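Local coordinates for protein Cyclo(L-tyrosyl-L-tyrosyl) synthase (Mycobacterium tuberculosis, PDB 2X9Q) that probably joins two tyrosines, delivered as tyrosyl-tRNA, into cyclo(L-tyrosyl-L-tyrosyl) without ATP, a step toward mycocyclosin, at residues His121-Tyr126 against Ile134-Lys139; Leu263-Arg266 against Leu270-Ser273; Thr59-Phe64 against Leu107-Arg112. All coordinates share one frame; numbering follows the deposited sequence.

How the contacts relate
The three contacts sit apart on one Rossmann-like domain and do not touch. Contact 1 packs two helices that follow strand 112-117; it holds Lys139, which could be involved in aminoacyl-tRNA binding, and its Tyr126 side chain is about 8 Å from those of Asn91 and Tyr229, inferred substrate-binding residues. Contact 2 folds the loop between helix 260-263 and strand 276-283, with the Leu263 side chain about 7 Å from that of Ile230 on the inferred substrate site. Contact 3 lies away from the residues inferred to bind substrate or act in catalysis. Between centres, contact 1 is about 32 Å from contact 2 and about 34 Å from contact 3, across the chain's centre; contacts 2 and 3 are about 24 Å apart.

Contact 1: residues His121-Tyr126 against Ile134-Lys139; sequences HVAESY and IEARRK
Ala123 and Tyr126 meet Ala136 and Lys139 where two helices of the Rossmann-like domain, 122-128 and 133-158, pack just after strand 112-117. The short segments run 132° apart with axes 7.9 Å from each other, a close approach made possible by small residues: the CA atoms of Ala123 and Ala136 are only 4.8 Å apart.

No hydrogen bond crosses between the segments; methyls and a ring pack on each other and on backbone carbonyls. The methyl of Ala136 sits between the backbone of Ala123 and the side chain of Tyr126, its CB 3.3 Å from Ala123 O and 3.7 Å from Tyr126 CB. The methyl of Ala123 in turn meets the backbone of Arg137, Ala123 CB being 4.0 Å from Arg137 CA. Ala140, one residue beyond Lys139, adds to this patch by touching Val122, Ala123 and Tyr126.

Tyr126 carries the aromatic part. With CG beside its own backbone N (chi1 -63°), the ring reaches along helix 133-158 and presents an edge to it, Ala136 O lying in the ring plane. Val122 O, one turn earlier, sits above one face near the rim. The phenol OH is hydrogen-bonded to Asn143, farther along the partner helix.

Lys139 lends its aliphatic base to the contact before its chain bends away at chi3 and chi4, and the ammonium makes a long, weak ion pair with Asp131. Lys139 CB itself is 3.8 Å from Tyr126 CD2.

Contact 2: residues Leu263-Arg266 against Leu270-Ser273; sequences LYAR and LRAS
The guanidinium of Arg271 meets the backbone of Ala265 and Arg266 edge-on, with both carbonyl oxygens near its plane. Arg271 NH2 donates to Arg266 O at 2.8 Å, nearly straight at 163° and in the guanidinium plane. Arg271 NE donates to Ala265 O, also at 2.8 Å, but this bond is bent and the donor stands 45° above the carbonyl plane; a weak second bond runs from the same NE to Arg266 O. The remaining NH1 turns back to Leu270 O, so all three nitrogens are tied to main-chain oxygens and the rotation of the group is fixed. A bend at chi2 (-64°) brings the guanidinium back to the carbonyls of Ala265 and Arg266. The other flat group, the ring of Tyr264, has Leu263 CB over one face, offset toward the rim, while the Ala272 methyl approaches obliquely, its CB 3.5 Å from Tyr264 CE1.

These bonds close a loop on itself between helix 260-263 and strand 276-283 of the Rossmann-like domain. Tyr264 is where the chain leaves helical geometry, and Leu263 O, at the helix's last residue, receives Ala272 N at 2.8 Å. Arg271 CA adds a CA-H...O contact to the same oxygen.

The side chains of Leu263 and Leu270 lie side by side and point the same way, Leu263 CD2 against Leu270 CD2 at 3.7 Å. Both also touch Leu238 of helix 220-244, and Leu270 reaches Leu186 of helix 177-192.

Contact 3: residues Thr59-Phe64 against Leu107-Arg112; sequences TAQEGF and LTNFDR
Asn109 faces Glu62 and Gln61 at once. Asn109 ND2 donates to Glu62 OE1 at 2.7 Å with an N-H...O angle of 158°; the acceptor lies in the amide plane, yet the nitrogen approaches from above the carboxylate plane, 47° out of it. The two side chains come from opposite directions, and a bend at chi2 turns the carboxylate of Glu62 to the helix end, where its OE2 also rests 3.6 Å from Thr108 CG2.

Against Gln61 the asparagine amide stacks instead, the planes 21° apart. Gln61 NE2 is 3.3 Å from Asn109 OD1, at an angle too poor for a hydrogen bond, and water joins them: one molecule accepts from Gln61 NE2 and donates to Asn109 OD1. A second water, 2.7 Å from Asn109 OD1, donates to it and to Glu62 OE2, closing a small polar network.

Farther out, both amides have further partners: Gln61 OE1 accepts from His77 NE2 and Trp105 NE1, and Asn109 ND2 also donates to Trp105 O, one turn earlier in its own helix. Thr108 OG1 is bonded back to Leu104 O.

Gln61 and Glu62 owe their positions to a type I' beta turn from Gln61 to Phe64, which joins strands 59-61 and 64-68 as a beta hairpin with a two-residue loop, Glu62-Gly63. This hairpin at the edge of the mixed sheet thus docks on the C-terminal end of helix 96-109.

Contact 1: residues His121-Tyr126 against Ile134-Lys139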
ATOM      1  N   HIS A 121       7.384  -8.713   7.641  1.00 21.78           N
ATOM      2  CA  HIS A 121       6.360  -9.054   8.623  1.00 22.83           C
ATOM      3  C   HIS A 121       5.338 -10.085   8.158  1.00 22.83           C
ATOM      4  O   HIS A 121       4.287 -10.195   8.804  1.00 24.51           O
ATOM      5  CB  HIS A 121       5.642  -7.783   9.218  1.00 23.82           C
ATOM      6  CG  HIS A 121       6.628  -6.764   9.717  1.00 25.23           C
ATOM      7  ND1 HIS A 121       7.346  -6.943  10.875  1.00 27.26           N
ATOM      8  CD2 HIS A 121       7.050  -5.592   9.180  1.00 24.33           C
ATOM      9  CE1 HIS A 121       8.167  -5.914  11.047  1.00 29.85           C
ATOM     10  NE2 HIS A 121       8.032  -5.107  10.010  1.00 27.33           N
ATOM     11  N   VAL A 122       5.630 -10.806   7.062  1.00 21.61           N
ATOM     12  CA  VAL A 122       4.741 -11.868   6.585  1.00 21.46           C
ATOM     13  C   VAL A 122       4.801 -13.137   7.462  1.00 21.36           C
ATOM     14  O   VAL A 122       3.781 -13.652   7.944  1.00 21.62           O
ATOM     15  CB  VAL A 122       5.012 -12.161   5.072  1.00 22.64           C
ATOM     16  CG1 VAL A 122       4.104 -13.291   4.588  1.00 21.75           C
ATOM     17  CG2 VAL A 122       4.684 -10.845   4.314  1.00 18.10           C
ATOM     18  N   ALA A 123       5.987 -13.625   7.708  1.00 21.38           N
ATOM     19  CA  ALA A 123       6.175 -14.800   8.634  1.00 21.07           C
ATOM     20  C   ALA A 123       5.588 -14.417  10.016  1.00 20.94           C
ATOM     21  O   ALA A 123       4.939 -15.203  10.674  1.00 21.43           O
ATOM     22  CB  ALA A 123       7.725 -15.097   8.811  1.00 20.50           C
ATOM     23  N   GLU A 124       5.886 -13.218  10.489  1.00 22.07           N
ATOM     24  CA  GLU A 124       5.340 -12.805  11.821  1.00 23.95           C
ATOM     25  C   GLU A 124       3.828 -12.833  11.902  1.00 23.57           C
ATOM     26  O   GLU A 124       3.291 -13.162  12.953  1.00 22.65           O
ATOM     27  CB  GLU A 124       5.875 -11.421  12.243  1.00 24.64           C
ATOM     28  CG  GLU A 124       7.378 -11.458  12.512  1.00 29.31           C
ATOM     29  CD  GLU A 124       8.342 -11.358  11.199  1.00 37.99           C
ATOM     30  OE1 GLU A 124       7.987 -11.485   9.956  1.00 32.78           O
ATOM     31  OE2 GLU A 124       9.545 -11.122  11.459  1.00 45.91           O
ATOM     32  N   SER A 125       3.141 -12.441  10.825  1.00 22.95           N
ATOM     33  CA  SER A 125       1.708 -12.494  10.803  1.00 24.43           C
ATOM     34  C   SER A 125       1.204 -13.905  10.845  1.00 22.29           C
ATOM     35  O   SER A 125       0.143 -14.159  11.423  1.00 23.90           O
ATOM     36  CB  SER A 125       1.108 -11.854   9.484  1.00 23.67           C
ATOM     37  OG  SER A 125       1.762 -10.609   9.294  1.00 32.07           O
ATOM     38  N   TYR A 126       1.826 -14.785  10.097  1.00 21.32           N
ATOM     39  CA  TYR A 126       1.402 -16.222  10.125  1.00 20.83           C
ATOM     40  C   TYR A 126       1.618 -16.822  11.546  1.00 21.31           C
ATOM     41  O   TYR A 126       0.800 -17.632  12.066  1.00 22.67           O
ATOM     42  CB  TYR A 126       2.234 -17.019   9.059  1.00 20.02           C
ATOM     43  CG  TYR A 126       1.996 -16.579   7.673  1.00 21.23           C
ATOM     44  CD1 TYR A 126       0.839 -15.815   7.330  1.00 33.44           C
ATOM     45  CD2 TYR A 126       2.893 -16.894   6.661  1.00 23.82           C
ATOM     46  CE1 TYR A 126       0.619 -15.349   5.964  1.00 31.59           C
ATOM     47  CE2 TYR A 126       2.680 -16.512   5.356  1.00 23.07           C
ATOM     48  CZ  TYR A 126       1.558 -15.758   4.995  1.00 30.92           C
ATOM     49  OH  TYR A 126       1.422 -15.389   3.674  1.00 35.83           O
ATOM     50  N   ILE A 134       8.782 -21.983  12.481  1.00 23.11           N
ATOM     51  CA  ILE A 134       9.319 -22.641  11.339  1.00 22.89           C
ATOM     52  C   ILE A 134       8.265 -22.645  10.209  1.00 21.52           C
ATOM     53  O   ILE A 134       8.575 -22.364   9.030  1.00 21.78           O
ATOM     54  CB  ILE A 134       9.718 -24.118  11.745  1.00 25.72           C
ATOM     55  CG1 ILE A 134      10.975 -24.060  12.630  1.00 28.24           C
ATOM     56  CG2 ILE A 134       9.958 -25.016  10.477  1.00 25.56           C
ATOM     57  CD1 ILE A 134      12.117 -23.531  11.864  1.00 33.52           C
ATOM     58  N   GLU A 135       7.053 -23.058  10.528  1.00 19.32           N
ATOM     59  CA  GLU A 135       6.107 -23.271   9.458  1.00 20.36           C
ATOM     60  C   GLU A 135       5.705 -21.831   8.911  1.00 21.33           C
ATOM     61  O   GLU A 135       5.464 -21.676   7.724  1.00 21.48           O
ATOM     62  CB  GLU A 135       4.881 -24.065   9.936  1.00 18.20           C
ATOM     63  CG  GLU A 135       3.683 -24.020   8.903  1.00 23.98           C
ATOM     64  CD  GLU A 135       3.937 -24.876   7.654  1.00 22.17           C
ATOM     65  OE1 GLU A 135       5.070 -25.441   7.463  1.00 23.44           O
ATOM     66  OE2 GLU A 135       2.946 -25.034   6.905  1.00 27.15           O
ATOM     67  N   ALA A 136       5.564 -20.852   9.804  1.00 20.73           N
ATOM     68  CA  ALA A 136       5.310 -19.468   9.334  1.00 22.04           C
ATOM     69  C   ALA A 136       6.341 -18.978   8.323  1.00 23.48           C
ATOM     70  O   ALA A 136       5.982 -18.385   7.316  1.00 20.17           O
ATOM     71  CB  ALA A 136       5.268 -18.444  10.512  1.00 20.16           C
ATOM     72  N   ARG A 137       7.617 -19.253   8.588  1.00 23.07           N
ATOM     73  CA  ARG A 137       8.635 -18.846   7.633  1.00 25.41           C
ATOM     74  C   ARG A 137       8.522 -19.654   6.351  1.00 25.19           C
ATOM     75  O   ARG A 137       8.672 -19.090   5.265  1.00 24.17           O
ATOM     76  CB  ARG A 137      10.024 -18.995   8.241  1.00 26.76           C
ATOM     77  CG  ARG A 137      11.177 -18.855   7.256  1.00 35.34           C
ATOM     78  CD  ARG A 137      12.488 -18.572   8.037  1.00 49.87           C
ATOM     79  NE  ARG A 137      13.681 -19.370   7.636  1.00 58.17           N
ATOM     80  CZ  ARG A 137      14.051 -20.583   8.121  1.00 60.92           C
ATOM     81  NH1 ARG A 137      13.344 -21.289   9.056  1.00 54.31           N
ATOM     82  NH2 ARG A 137      15.153 -21.123   7.616  1.00 62.40           N
ATOM     83  N   ARG A 138       8.277 -20.980   6.443  1.00 22.23           N
ATOM     84  CA  ARG A 138       8.149 -21.770   5.216  1.00 22.81           C
ATOM     85  C   ARG A 138       7.066 -21.135   4.296  1.00 21.98           C
ATOM     86  O   ARG A 138       7.285 -21.010   3.089  1.00 21.70           O
ATOM     87  CB  ARG A 138       7.759 -23.229   5.515  1.00 20.16           C
ATOM     88  CG  ARG A 138       7.798 -24.121   4.273  1.00 22.98           C
ATOM     89  CD  ARG A 138       7.282 -25.567   4.585  1.00 23.11           C
ATOM     90  NE  ARG A 138       5.805 -25.609   4.802  1.00 22.70           N
ATOM     91  CZ  ARG A 138       4.922 -25.563   3.811  1.00 19.45           C
ATOM     92  NH1 ARG A 138       5.314 -25.509   2.498  1.00 22.37           N
ATOM     93  NH2 ARG A 138       3.653 -25.605   4.100  1.00 21.73           N
ATOM     94  N   LYS A 139       5.912 -20.819   4.887  1.00 21.53           N
ATOM     95  CA  LYS A 139       4.740 -20.335   4.119  1.00 22.73           C
ATOM     96  C   LYS A 139       4.997 -18.941   3.599  1.00 20.96           C
ATOM     97  O   LYS A 139       4.568 -18.648   2.499  1.00 21.88           O
ATOM     98  CB  LYS A 139       3.472 -20.264   4.971  1.00 23.50           C
ATOM     99  CG  LYS A 139       2.711 -21.585   5.085  1.00 29.16           C
ATOM    100  CD  LYS A 139       1.938 -21.758   6.412  1.00 34.38           C
ATOM    101  CE  LYS A 139       0.509 -21.208   6.433  1.00 37.66           C
ATOM    102  NZ  LYS A 139      -0.249 -22.331   7.154  1.00 37.42           N
TER

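Contact 2: residues Leu263-Arg266 against Leu270-Ser273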
ATOM      1  N   LEU A 263      -4.088   9.897   7.485  1.00 17.54           N
ATOM      2  CA  LEU A 263      -2.999  10.410   6.621  1.00 18.25           C
ATOM      3  C   LEU A 263      -3.506  11.405   5.571  1.00 18.48           C
ATOM      4  O   LEU A 263      -2.762  12.334   5.177  1.00 18.19           O
ATOM      5  CB  LEU A 263      -2.349   9.260   5.867  1.00 18.56           C
ATOM      6  CG  LEU A 263      -1.769   8.099   6.693  1.00 25.07           C
ATOM      7  CD1 LEU A 263      -0.780   7.312   5.803  1.00 27.43           C
ATOM      8  CD2 LEU A 263      -1.131   8.634   7.945  1.00 21.30           C
ATOM      9  N   TYR A 264      -4.746  11.207   5.117  1.00 17.38           N
ATOM     10  CA  TYR A 264      -5.347  12.105   4.079  1.00 19.78           C
ATOM     11  C   TYR A 264      -6.411  13.093   4.645  1.00 19.89           C
ATOM     12  O   TYR A 264      -7.278  13.571   3.898  1.00 21.16           O
ATOM     13  CB  TYR A 264      -5.950  11.271   2.857  1.00 19.20           C
ATOM     14  CG  TYR A 264      -4.885  10.322   2.319  1.00 21.25           C
ATOM     15  CD1 TYR A 264      -3.820  10.801   1.523  1.00 20.36           C
ATOM     16  CD2 TYR A 264      -4.889   8.939   2.643  1.00 21.16           C
ATOM     17  CE1 TYR A 264      -2.775   9.950   1.122  1.00 24.88           C
ATOM     18  CE2 TYR A 264      -3.865   8.113   2.218  1.00 22.73           C
ATOM     19  CZ  TYR A 264      -2.805   8.627   1.485  1.00 28.36           C
ATOM     20  OH  TYR A 264      -1.838   7.786   1.013  1.00 28.66           O
ATOM     21  N   ALA A 265      -6.329  13.397   5.936  1.00 20.00           N
ATOM     22  CA  ALA A 265      -7.387  14.151   6.584  1.00 18.89           C
ATOM     23  C   ALA A 265      -7.042  15.635   6.517  1.00 18.09           C
ATOM     24  O   ALA A 265      -5.834  15.998   6.578  1.00 18.35           O
ATOM     25  CB  ALA A 265      -7.443  13.739   8.102  1.00 17.98           C
ATOM     26  N   ARG A 266      -8.076  16.474   6.672  1.00 18.72           N
ATOM     27  CA  ARG A 266      -7.885  17.891   7.067  1.00 17.51           C
ATOM     28  C   ARG A 266      -7.277  17.957   8.450  1.00 19.82           C
ATOM     29  O   ARG A 266      -7.046  16.918   9.086  1.00 18.78           O
ATOM     30  CB  ARG A 266      -9.281  18.572   7.069  1.00 17.91           C
ATOM     31  CG  ARG A 266      -9.893  18.669   5.624  1.00 19.15           C
ATOM     32  CD  ARG A 266      -8.808  19.198   4.643  1.00 21.44           C
ATOM     33  NE  ARG A 266      -9.323  19.547   3.288  1.00 20.04           N
ATOM     34  CZ  ARG A 266      -8.566  19.739   2.205  1.00 24.12           C
ATOM     35  NH1 ARG A 266      -7.211  19.736   2.300  1.00 18.45           N
ATOM     36  NH2 ARG A 266      -9.151  19.978   1.017  1.00 16.96           N
ATOM     37  N   LEU A 270       0.151  13.748  11.676  1.00 24.63           N
ATOM     38  CA  LEU A 270       0.834  12.954  10.651  1.00 22.16           C
ATOM     39  C   LEU A 270      -0.032  13.048   9.386  1.00 20.01           C
ATOM     40  O   LEU A 270      -1.185  12.563   9.409  1.00 18.19           O
ATOM     41  CB  LEU A 270       0.858  11.488  11.135  1.00 22.78           C
ATOM     42  CG  LEU A 270       1.575  10.550  10.095  1.00 24.76           C
ATOM     43  CD1 LEU A 270       3.012  10.923   9.869  1.00 25.47           C
ATOM     44  CD2 LEU A 270       1.450   9.096  10.558  1.00 27.83           C
ATOM     45  N   ARG A 271       0.499  13.606   8.284  1.00 16.79           N
ATOM     46  CA  ARG A 271      -0.243  13.745   7.058  1.00 19.69           C
ATOM     47  C   ARG A 271       0.627  13.385   5.858  1.00 17.36           C
ATOM     48  O   ARG A 271       1.820  13.654   5.847  1.00 19.98           O
ATOM     49  CB  ARG A 271      -0.784  15.212   6.894  1.00 17.38           C
ATOM     50  CG  ARG A 271      -1.922  15.584   7.984  1.00 18.21           C
ATOM     51  CD  ARG A 271      -3.210  14.698   7.796  1.00 14.52           C
ATOM     52  NE  ARG A 271      -4.244  15.185   8.714  1.00 13.94           N
ATOM     53  CZ  ARG A 271      -4.348  14.842  10.028  1.00 21.64           C
ATOM     54  NH1 ARG A 271      -3.397  14.079  10.616  1.00 15.89           N
ATOM     55  NH2 ARG A 271      -5.399  15.323  10.760  1.00 17.91           N
ATOM     56  N   ALA A 272       0.028  12.742   4.882  1.00 18.38           N
ATOM     57  CA  ALA A 272       0.740  12.470   3.623  1.00 17.15           C
ATOM     58  C   ALA A 272       1.082  13.804   2.951  1.00 17.73           C
ATOM     59  O   ALA A 272       0.477  14.868   3.209  1.00 15.89           O
ATOM     60  CB  ALA A 272      -0.122  11.592   2.682  1.00 16.67           C
ATOM     61  N   SER A 273       2.119  13.751   2.139  1.00 18.56           N
ATOM     62  CA  SER A 273       2.594  14.899   1.366  1.00 18.25           C
ATOM     63  C   SER A 273       1.466  15.432   0.528  1.00 17.26           C
ATOM     64  O   SER A 273       0.586  14.692   0.100  1.00 18.17           O
ATOM     65  CB  SER A 273       3.710  14.420   0.385  1.00 19.54           C
ATOM     66  OG  SER A 273       3.977  15.468  -0.534  1.00 19.13           O
TER

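Contact 3: residues Thr59-Phe64 against Leu107-Arg112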
ATOM      1  N   THR A  59     -14.436   6.466 -10.931  1.00 40.62           N
ATOM      2  CA  THR A  59     -14.443   6.598 -12.372  1.00 41.42           C
ATOM      3  C   THR A  59     -14.004   5.220 -13.007  1.00 40.56           C
ATOM      4  O   THR A  59     -13.049   4.576 -12.528  1.00 37.86           O
ATOM      5  CB  THR A  59     -13.699   7.912 -12.846  1.00 41.56           C
ATOM      6  OG1 THR A  59     -13.406   7.831 -14.251  1.00 49.40           O
ATOM      7  CG2 THR A  59     -12.417   8.118 -12.195  1.00 43.28           C
ATOM      8  N   ALA A  60     -14.776   4.737 -13.997  1.00 38.37           N
ATOM      9  CA  ALA A  60     -14.454   3.502 -14.750  1.00 37.69           C
ATOM     10  C   ALA A  60     -13.321   3.687 -15.775  1.00 37.75           C
ATOM     11  O   ALA A  60     -13.392   4.575 -16.620  1.00 35.51           O
ATOM     12  CB  ALA A  60     -15.700   2.949 -15.423  1.00 37.45           C
ATOM     13  N   GLN A  61     -12.237   2.884 -15.640  1.00 36.55           N
ATOM     14  CA  GLN A  61     -11.061   2.989 -16.502  1.00 35.92           C
ATOM     15  C   GLN A  61     -10.524   1.560 -16.767  1.00 36.57           C
ATOM     16  O   GLN A  61     -10.167   0.834 -15.819  1.00 36.01           O
ATOM     17  CB  GLN A  61      -9.906   3.794 -15.827  1.00 35.48           C
ATOM     18  CG  GLN A  61     -10.237   5.168 -15.368  1.00 36.54           C
ATOM     19  CD  GLN A  61      -9.001   5.974 -15.012  1.00 32.87           C
ATOM     20  OE1 GLN A  61      -8.115   5.547 -14.248  1.00 31.38           O
ATOM     21  NE2 GLN A  61      -8.958   7.182 -15.513  1.00 34.92           N
ATOM     22  N   GLU A  62     -10.451   1.159 -18.041  1.00 36.95           N
ATOM     23  CA  GLU A  62      -9.852  -0.128 -18.456  1.00 36.80           C
ATOM     24  C   GLU A  62     -10.195  -1.273 -17.524  1.00 35.47           C
ATOM     25  O   GLU A  62      -9.273  -1.963 -17.025  1.00 38.25           O
ATOM     26  CB  GLU A  62      -8.323  -0.010 -18.527  1.00 37.17           C
ATOM     27  CG  GLU A  62      -7.817   0.944 -19.596  1.00 42.42           C
ATOM     28  CD  GLU A  62      -8.115   2.404 -19.234  1.00 49.52           C
ATOM     29  OE1 GLU A  62      -7.890   2.788 -18.059  1.00 48.44           O
ATOM     30  OE2 GLU A  62      -8.575   3.157 -20.111  1.00 49.20           O
ATOM     31  N   GLY A  63     -11.472  -1.438 -17.236  1.00 32.67           N
ATOM     32  CA  GLY A  63     -11.959  -2.595 -16.458  1.00 32.28           C
ATOM     33  C   GLY A  63     -11.929  -2.452 -14.921  1.00 30.53           C
ATOM     34  O   GLY A  63     -12.330  -3.383 -14.198  1.00 29.38           O
ATOM     35  N   PHE A  64     -11.528  -1.275 -14.440  1.00 28.42           N
ATOM     36  CA  PHE A  64     -11.509  -0.967 -12.989  1.00 29.82           C
ATOM     37  C   PHE A  64     -12.398   0.219 -12.583  1.00 28.69           C
ATOM     38  O   PHE A  64     -12.557   1.139 -13.348  1.00 30.31           O
ATOM     39  CB  PHE A  64     -10.044  -0.650 -12.580  1.00 28.38           C
ATOM     40  CG  PHE A  64      -9.200  -1.895 -12.594  1.00 27.16           C
ATOM     41  CD1 PHE A  64      -8.379  -2.171 -13.661  1.00 28.97           C
ATOM     42  CD2 PHE A  64      -9.328  -2.824 -11.589  1.00 28.30           C
ATOM     43  CE1 PHE A  64      -7.644  -3.404 -13.710  1.00 28.85           C
ATOM     44  CE2 PHE A  64      -8.580  -4.050 -11.601  1.00 26.62           C
ATOM     45  CZ  PHE A  64      -7.747  -4.325 -12.664  1.00 25.67           C
ATOM     46  N   LEU A 107      -0.384   1.483 -17.064  1.00 28.52           N
ATOM     47  CA  LEU A 107       0.359   2.096 -18.124  1.00 29.89           C
ATOM     48  C   LEU A 107      -0.527   3.001 -18.976  1.00 28.85           C
ATOM     49  O   LEU A 107      -0.017   3.935 -19.574  1.00 31.04           O
ATOM     50  CB  LEU A 107       1.006   1.032 -19.011  1.00 30.78           C
ATOM     51  CG  LEU A 107       2.220   0.323 -18.402  1.00 30.18           C
ATOM     52  CD1 LEU A 107       2.681  -0.820 -19.264  1.00 32.57           C
ATOM     53  CD2 LEU A 107       3.350   1.231 -18.048  1.00 30.13           C
ATOM     54  N   THR A 108      -1.810   2.720 -19.047  1.00 29.67           N
ATOM     55  CA  THR A 108      -2.735   3.615 -19.733  1.00 31.57           C
ATOM     56  C   THR A 108      -2.859   4.962 -18.991  1.00 32.88           C
ATOM     57  O   THR A 108      -3.048   6.003 -19.646  1.00 32.91           O
ATOM     58  CB  THR A 108      -4.088   2.963 -19.931  1.00 31.94           C
ATOM     59  OG1 THR A 108      -3.850   1.745 -20.647  1.00 32.91           O
ATOM     60  CG2 THR A 108      -5.132   3.919 -20.716  1.00 30.11           C
ATOM     61  N   ASN A 109      -2.718   4.962 -17.647  1.00 29.28           N
ATOM     62  CA  ASN A 109      -3.123   6.136 -16.905  1.00 28.80           C
ATOM     63  C   ASN A 109      -2.025   6.894 -16.209  1.00 26.85           C
ATOM     64  O   ASN A 109      -2.284   7.964 -15.772  1.00 29.07           O
ATOM     65  CB  ASN A 109      -4.307   5.810 -15.998  1.00 28.08           C
ATOM     66  CG  ASN A 109      -5.552   5.428 -16.793  1.00 32.12           C
ATOM     67  OD1 ASN A 109      -6.272   6.301 -17.250  1.00 28.20           O
ATOM     68  ND2 ASN A 109      -5.825   4.149 -16.932  1.00 27.60           N
ATOM     69  N   PHE A 110      -0.791   6.408 -16.201  1.00 26.17           N
ATOM     70  CA  PHE A 110       0.319   7.079 -15.483  1.00 25.03           C
ATOM     71  C   PHE A 110       1.607   7.049 -16.292  1.00 25.35           C
ATOM     72  O   PHE A 110       1.865   6.034 -16.948  1.00 28.67           O
ATOM     73  CB  PHE A 110       0.557   6.365 -14.116  1.00 22.74           C
ATOM     74  CG  PHE A 110      -0.664   6.322 -13.257  1.00 20.50           C
ATOM     75  CD1 PHE A 110      -0.929   7.362 -12.402  1.00 20.88           C
ATOM     76  CD2 PHE A 110      -1.585   5.300 -13.382  1.00 22.72           C
ATOM     77  CE1 PHE A 110      -2.100   7.364 -11.604  1.00 21.97           C
ATOM     78  CE2 PHE A 110      -2.786   5.304 -12.646  1.00 24.80           C
ATOM     79  CZ  PHE A 110      -3.041   6.295 -11.747  1.00 23.46           C
ATOM     80  N   ASP A 111       2.481   8.045 -16.150  1.00 25.66           N
ATOM     81  CA  ASP A 111       3.757   7.962 -16.844  1.00 26.47           C
ATOM     82  C   ASP A 111       4.612   6.791 -16.383  1.00 28.54           C
ATOM     83  O   ASP A 111       5.398   6.209 -17.155  1.00 25.44           O
ATOM     84  CB  ASP A 111       4.576   9.230 -16.764  1.00 26.78           C
ATOM     85  CG  ASP A 111       3.858  10.431 -17.453  1.00 31.08           C
ATOM     86  OD1 ASP A 111       2.928  10.221 -18.269  1.00 25.34           O
ATOM     87  OD2 ASP A 111       4.171  11.559 -17.055  1.00 28.36           O
ATOM     88  N   ARG A 112       4.497   6.454 -15.097  1.00 27.62           N
ATOM     89  CA  ARG A 112       5.354   5.420 -14.549  1.00 27.08           C
ATOM     90  C   ARG A 112       4.529   4.633 -13.500  1.00 26.55           C
ATOM     91  O   ARG A 112       3.645   5.226 -12.855  1.00 25.00           O
ATOM     92  CB  ARG A 112       6.533   6.167 -13.943  1.00 29.75           C
ATOM     93  CG  ARG A 112       7.737   5.353 -13.716  1.00 39.92           C
ATOM     94  CD  ARG A 112       8.749   6.011 -12.683  1.00 51.19           C
ATOM     95  NE  ARG A 112       9.276   4.933 -11.825  1.00 55.05           N
ATOM     96  CZ  ARG A 112      10.184   5.056 -10.861  1.00 58.34           C
ATOM     97  NH1 ARG A 112      10.729   6.247 -10.565  1.00 58.43           N
ATOM     98  NH2 ARG A 112      10.568   3.949 -10.206  1.00 57.69           N
TER
HETATM   99  O   HOH W   1      -7.069   8.964 -15.563  1.00 47.62           O
HETATM  100  O   HOH W   2      -8.134   5.852 -19.088  1.00 40.77           O